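Alpha-galactosidase (Lactobacillus brevis, PDB 3MI6) probably hydrolyses terminal, non-reducing alpha-D-galactose residues from alpha-galactosides such as galactose oligosaccharides and galactomannans, as a family 36 glycoside hydrolase. Local coordinates at residues D[353-367]-D[401-413]. Sequence-based numbering, arbitrary orientation.
Sequences VNQAKRLGIEMFVLD and AVHQQGMKFGLWF
Strands 363-366 and 408-413 run parallel, their axes 4.5 Å apart at closest approach and inclined by 22°, and are joined by a ladder of four backbone hydrogen bonds: Lys408 N to Glu362 O, Phe364 N to Lys408 O, Gly410 N to Phe364 O and Leu366 N to Gly410 O. On one face of the sheet, Met363, a selenomethionine, turns at its last torsion (chi3 -75°) and lays CE 3.5 Å from CB of Lys408, whose extended chain then leads away. The other face carries Phe364 and Phe409, in contact through CD1 and CE1 at 4.3 Å, with Leu366 CB near Phe409 CZ. These are the second and third strands of the (beta/alpha)8 barrel of the catalytic domain, each entered from a helix that closes in a Schellman motif, at Gly360 and Gly406. Met407, also a selenomethionine, sits in the turn just after Gly406; bent at its last torsion, it puts CE against Val353 CG1 and Lys357 CB of helix 346-358. Farther out, Lys357 NZ donates to Gln405 O at 3.1 Å, from above the carbonyl plane. At the C-terminal ends of the barrel strands, Asp367, a predicted substrate-binding residue, sets OD2 over one face of the Trp412 indole, 3.2 Å from CD1, the carboxylate and ring planes 48° apart. With an alanine at Trp412 the indole N-H bonded to OD2 of Asp479, the predicted nucleophile, is lost, and that carboxylate would probably be freer to turn, while the Asp367 carboxylate would lose the ring it lies over. Asp367 OD1 meanwhile forms a salt bridge with Lys477 and accepts a hydrogen bond from the Asn335 amide.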
loop_
_atom_site.group_PDB
_atom_site.type_symbol
_atom_site.label_atom_id
_atom_site.label_comp_id
_atom_site.label_asym_id
_atom_site.label_seq_id
_atom_site.Cartn_x
_atom_site.Cartn_y
_atom_site.Cartn_z
ATOM N N VAL D 353 34.948 40.484 10.170
ATOM C CA VAL D 353 34.848 40.548 11.621
ATOM C C VAL D 353 34.181 41.841 12.105
ATOM O O VAL D 353 33.408 41.824 13.061
ATOM C CB VAL D 353 36.238 40.362 12.290
ATOM C CG1 VAL D 353 36.237 40.909 13.703
ATOM C CG2 VAL D 353 36.638 38.901 12.284
ATOM N N ASN D 354 34.477 42.952 11.430
ATOM C CA ASN D 354 33.963 44.265 11.816
ATOM C C ASN D 354 32.491 44.441 11.507
ATOM O O ASN D 354 31.725 44.917 12.346
ATOM C CB ASN D 354 34.761 45.378 11.142
ATOM C CG ASN D 354 35.956 45.809 11.958
ATOM O OD1 ASN D 354 36.943 46.312 11.414
ATOM N ND2 ASN D 354 35.878 45.618 13.275
ATOM N N GLN D 355 32.112 44.072 10.289
ATOM C CA GLN D 355 30.712 44.050 9.901
ATOM C C GLN D 355 29.946 43.059 10.771
ATOM O O GLN D 355 28.833 43.344 11.213
ATOM C CB GLN D 355 30.562 43.666 8.429
ATOM C CG GLN D 355 29.115 43.522 7.969
ATOM C CD GLN D 355 28.387 44.851 7.929
ATOM O OE1 GLN D 355 28.242 45.458 6.871
ATOM N NE2 GLN D 355 27.930 45.309 9.082
ATOM N N ALA D 356 30.546 41.896 11.014
ATOM C CA ALA D 356 29.895 40.856 11.797
ATOM C C ALA D 356 29.419 41.402 13.131
ATOM O O ALA D 356 28.297 41.132 13.561
ATOM C CB ALA D 356 30.829 39.703 12.009
ATOM N N LYS D 357 30.285 42.175 13.772
ATOM C CA LYS D 357 30.019 42.762 15.076
ATOM C C LYS D 357 28.809 43.703 15.060
ATOM O O LYS D 357 27.957 43.635 15.942
ATOM C CB LYS D 357 31.280 43.484 15.568
ATOM C CG LYS D 357 31.073 44.542 16.644
ATOM C CD LYS D 357 31.068 43.976 18.058
ATOM C CE LYS D 357 31.303 45.097 19.086
ATOM N NZ LYS D 357 31.071 44.662 20.506
ATOM N N ARG D 358 28.732 44.575 14.060
ATOM C CA ARG D 358 27.646 45.549 13.987
ATOM C C ARG D 358 26.308 44.855 13.820
ATOM O O ARG D 358 25.261 45.450 14.055
ATOM C CB ARG D 358 27.866 46.553 12.848
ATOM C CG ARG D 358 29.090 47.445 13.035
ATOM C CD ARG D 358 29.406 48.260 11.783
ATOM N NE ARG D 358 30.851 48.409 11.592
ATOM C CZ ARG D 358 31.464 48.353 10.408
ATOM N NH1 ARG D 358 30.751 48.155 9.297
ATOM N NH2 ARG D 358 32.789 48.492 10.333
ATOM N N LEU D 359 26.355 43.588 13.419
ATOM C CA LEU D 359 25.157 42.793 13.196
ATOM C C LEU D 359 24.734 42.052 14.457
ATOM O O LEU D 359 23.625 41.510 14.534
ATOM C CB LEU D 359 25.404 41.788 12.079
ATOM C CG LEU D 359 25.361 42.374 10.679
ATOM C CD1 LEU D 359 25.390 41.259 9.656
ATOM C CD2 LEU D 359 24.097 43.197 10.549
ATOM N N GLY D 360 25.637 42.020 15.433
ATOM C CA GLY D 360 25.370 41.398 16.714
ATOM C C GLY D 360 25.874 39.975 16.794
ATOM O O GLY D 360 25.573 39.259 17.753
ATOM N N ILE D 361 26.638 39.560 15.787
ATOM C CA ILE D 361 27.206 38.215 15.758
ATOM C C ILE D 361 28.236 38.057 16.879
ATOM O O ILE D 361 28.884 39.025 17.265
ATOM C CB ILE D 361 27.762 37.878 14.356
ATOM C CG1 ILE D 361 26.589 37.700 13.385
ATOM C CG2 ILE D 361 28.609 36.621 14.381
ATOM C CD1 ILE D 361 26.995 37.510 11.964
ATOM N N GLU D 362 28.360 36.852 17.424
ATOM C CA GLU D 362 29.073 36.654 18.680
ATOM C C GLU D 362 30.424 35.961 18.583
ATOM O O GLU D 362 31.168 35.919 19.563
ATOM C CB GLU D 362 28.198 35.880 19.650
ATOM C CG GLU D 362 27.178 36.750 20.312
ATOM C CD GLU D 362 26.078 35.953 20.966
ATOM O OE1 GLU D 362 25.931 34.764 20.605
ATOM O OE2 GLU D 362 25.364 36.519 21.832
HETATM N N MSE D 363 30.742 35.420 17.413
HETATM C CA MSE D 363 31.951 34.619 17.255
HETATM C C MSE D 363 32.352 34.528 15.799
HETATM O O MSE D 363 31.502 34.364 14.924
HETATM C CB MSE D 363 31.756 33.208 17.823
HETATM C CG MSE D 363 32.872 32.252 17.463
HETATM SE SE MSE D 363 32.505 30.399 17.956
HETATM C CE MSE D 363 32.772 30.506 19.882
ATOM N N PHE D 364 33.650 34.639 15.537
ATOM C CA PHE D 364 34.160 34.483 14.186
ATOM C C PHE D 364 34.958 33.196 14.125
ATOM O O PHE D 364 35.716 32.906 15.037
ATOM C CB PHE D 364 35.024 35.676 13.776
ATOM C CG PHE D 364 35.569 35.558 12.394
ATOM C CD1 PHE D 364 36.635 34.715 12.127
ATOM C CD2 PHE D 364 35.011 36.260 11.361
ATOM C CE1 PHE D 364 37.129 34.584 10.855
ATOM C CE2 PHE D 364 35.506 36.130 10.089
ATOM C CZ PHE D 364 36.566 35.289 9.835
ATOM N N VAL D 365 34.761 32.426 13.056
ATOM C CA VAL D 365 35.451 31.150 12.851
ATOM C C VAL D 365 36.250 31.101 11.547
ATOM O O VAL D 365 35.678 30.922 10.474
ATOM C CB VAL D 365 34.477 29.959 12.811
ATOM C CG1 VAL D 365 35.257 28.683 12.743
ATOM C CG2 VAL D 365 33.556 29.961 14.013
ATOM N N LEU D 366 37.569 31.242 11.645
ATOM C CA LEU D 366 38.429 31.125 10.485
ATOM C C LEU D 366 38.447 29.665 10.002
ATOM O O LEU D 366 38.740 28.752 10.785
ATOM C CB LEU D 366 39.824 31.584 10.869
ATOM C CG LEU D 366 40.946 31.450 9.851
ATOM C CD1 LEU D 366 40.646 32.286 8.647
ATOM C CD2 LEU D 366 42.264 31.865 10.490
ATOM N N ASP D 367 38.120 29.432 8.729
ATOM C CA ASP D 367 38.024 28.060 8.222
ATOM C C ASP D 367 39.283 27.650 7.468
ATOM O O ASP D 367 40.367 28.181 7.711
ATOM C CB ASP D 367 36.772 27.864 7.342
ATOM C CG ASP D 367 36.174 26.440 7.447
ATOM O OD1 ASP D 367 35.332 26.197 8.349
ATOM O OD2 ASP D 367 36.528 25.575 6.614
ATOM N N ALA D 401 42.603 40.925 17.823
ATOM C CA ALA D 401 41.640 41.837 17.221
ATOM C C ALA D 401 40.210 41.365 17.486
ATOM O O ALA D 401 39.398 42.103 18.050
ATOM C CB ALA D 401 41.889 41.968 15.733
ATOM N N VAL D 402 39.912 40.130 17.088
ATOM C CA VAL D 402 38.596 39.542 17.306
ATOM C C VAL D 402 38.122 39.729 18.745
ATOM O O VAL D 402 36.995 40.148 18.983
ATOM C CB VAL D 402 38.580 38.039 16.937
ATOM C CG1 VAL D 402 37.284 37.389 17.375
ATOM C CG2 VAL D 402 38.779 37.861 15.443
ATOM N N HIS D 403 38.990 39.432 19.703
ATOM C CA HIS D 403 38.631 39.525 21.111
ATOM C C HIS D 403 38.420 40.960 21.611
ATOM O O HIS D 403 37.568 41.198 22.474
ATOM C CB HIS D 403 39.688 38.833 21.974
ATOM C CG HIS D 403 39.647 37.341 21.905
ATOM N ND1 HIS D 403 38.814 36.583 22.697
ATOM C CD2 HIS D 403 40.350 36.466 21.153
ATOM C CE1 HIS D 403 38.997 35.304 22.428
ATOM N NE2 HIS D 403 39.923 35.205 21.494
ATOM N N GLN D 404 39.209 41.905 21.098
ATOM C CA GLN D 404 39.109 43.297 21.537
ATOM C C GLN D 404 37.782 43.845 21.074
ATOM O O GLN D 404 37.301 44.856 21.583
ATOM C CB GLN D 404 40.250 44.147 20.978
ATOM C CG GLN D 404 41.446 44.283 21.909
ATOM C CD GLN D 404 42.643 44.912 21.216
ATOM O OE1 GLN D 404 43.796 44.665 21.587
ATOM N NE2 GLN D 404 42.374 45.727 20.192
ATOM N N GLN D 405 37.203 43.146 20.103
ATOM C CA GLN D 405 35.868 43.426 19.593
ATOM C C GLN D 405 34.753 42.807 20.451
ATOM O O GLN D 405 33.579 42.936 20.128
ATOM C CB GLN D 405 35.758 42.937 18.146
ATOM C CG GLN D 405 36.401 43.859 17.125
ATOM C CD GLN D 405 35.680 45.193 17.046
ATOM O OE1 GLN D 405 35.723 45.991 17.987
ATOM N NE2 GLN D 405 34.991 45.433 15.927
ATOM N N GLY D 406 35.121 42.143 21.543
ATOM C CA GLY D 406 34.154 41.519 22.429
ATOM C C GLY D 406 33.581 40.229 21.868
ATOM O O GLY D 406 32.566 39.714 22.362
HETATM N N MSE D 407 34.242 39.703 20.838
HETATM C CA MSE D 407 33.804 38.492 20.168
HETATM C C MSE D 407 34.640 37.262 20.501
HETATM O O MSE D 407 35.694 37.360 21.115
HETATM C CB MSE D 407 33.799 38.707 18.668
HETATM C CG MSE D 407 32.569 39.428 18.172
HETATM SE SE MSE D 407 32.577 39.464 16.231
HETATM C CE MSE D 407 33.886 40.859 15.950
ATOM N N LYS D 408 34.145 36.096 20.102
ATOM C CA LYS D 408 34.853 34.845 20.334
ATOM C C LYS D 408 35.559 34.437 19.063
ATOM O O LYS D 408 35.200 34.881 17.990
ATOM C CB LYS D 408 33.891 33.752 20.773
ATOM C CG LYS D 408 33.426 33.882 22.205
ATOM C CD LYS D 408 32.334 32.874 22.520
ATOM C CE LYS D 408 32.015 32.822 24.008
ATOM N NZ LYS D 408 30.979 31.782 24.278
ATOM N N PHE D 409 36.573 33.591 19.182
ATOM C CA PHE D 409 37.356 33.198 18.020
ATOM C C PHE D 409 37.487 31.697 17.929
ATOM O O PHE D 409 37.733 31.026 18.929
ATOM C CB PHE D 409 38.746 33.835 18.053
ATOM C CG PHE D 409 39.583 33.489 16.871
ATOM C CD1 PHE D 409 39.266 33.983 15.617
ATOM C CD2 PHE D 409 40.684 32.664 17.002
ATOM C CE1 PHE D 409 40.023 33.664 14.517
ATOM C CE2 PHE D 409 41.450 32.346 15.907
ATOM C CZ PHE D 409 41.118 32.849 14.661
ATOM N N GLY D 410 37.318 31.174 16.724
ATOM C CA GLY D 410 37.433 29.749 16.502
ATOM C C GLY D 410 38.164 29.494 15.207
ATOM O O GLY D 410 38.190 30.369 14.329
ATOM N N LEU D 411 38.777 28.316 15.094
ATOM C CA LEU D 411 39.439 27.927 13.852
ATOM C C LEU D 411 39.324 26.438 13.538
ATOM O O LEU D 411 38.951 25.635 14.383
ATOM C CB LEU D 411 40.904 28.415 13.793
ATOM C CG LEU D 411 42.031 27.665 14.513
ATOM C CD1 LEU D 411 42.406 26.441 13.731
ATOM C CD2 LEU D 411 43.258 28.541 14.677
ATOM N N TRP D 412 39.680 26.104 12.304
ATOM C CA TRP D 412 39.405 24.826 11.664
ATOM C C TRP D 412 40.669 23.959 11.598
ATOM O O TRP D 412 41.708 24.383 11.099
ATOM C CB TRP D 412 38.894 25.144 10.252
ATOM C CG TRP D 412 38.584 24.008 9.339
ATOM C CD1 TRP D 412 37.348 23.567 8.994
ATOM C CD2 TRP D 412 39.519 23.210 8.590
ATOM N NE1 TRP D 412 37.444 22.533 8.095
ATOM C CE2 TRP D 412 38.767 22.292 7.830
ATOM C CE3 TRP D 412 40.917 23.176 8.496
ATOM C CZ2 TRP D 412 39.364 21.339 6.994
ATOM C CZ3 TRP D 412 41.505 22.238 7.662
ATOM C CH2 TRP D 412 40.733 21.331 6.924
ATOM N N PHE D 413 40.583 22.751 12.125
ATOM C CA PHE D 413 41.610 21.749 11.908
ATOM C C PHE D 413 41.000 20.553 11.180
ATOM O O PHE D 413 39.781 20.341 11.226
ATOM C CB PHE D 413 42.168 21.250 13.238
ATOM C CG PHE D 413 42.926 22.281 14.013
ATOM C CD1 PHE D 413 44.295 22.416 13.854
ATOM C CD2 PHE D 413 42.274 23.099 14.923
ATOM C CE1 PHE D 413 44.996 23.366 14.578
ATOM C CE2 PHE D 413 42.965 24.043 15.649
ATOM C CZ PHE D 413 44.328 24.181 15.476
#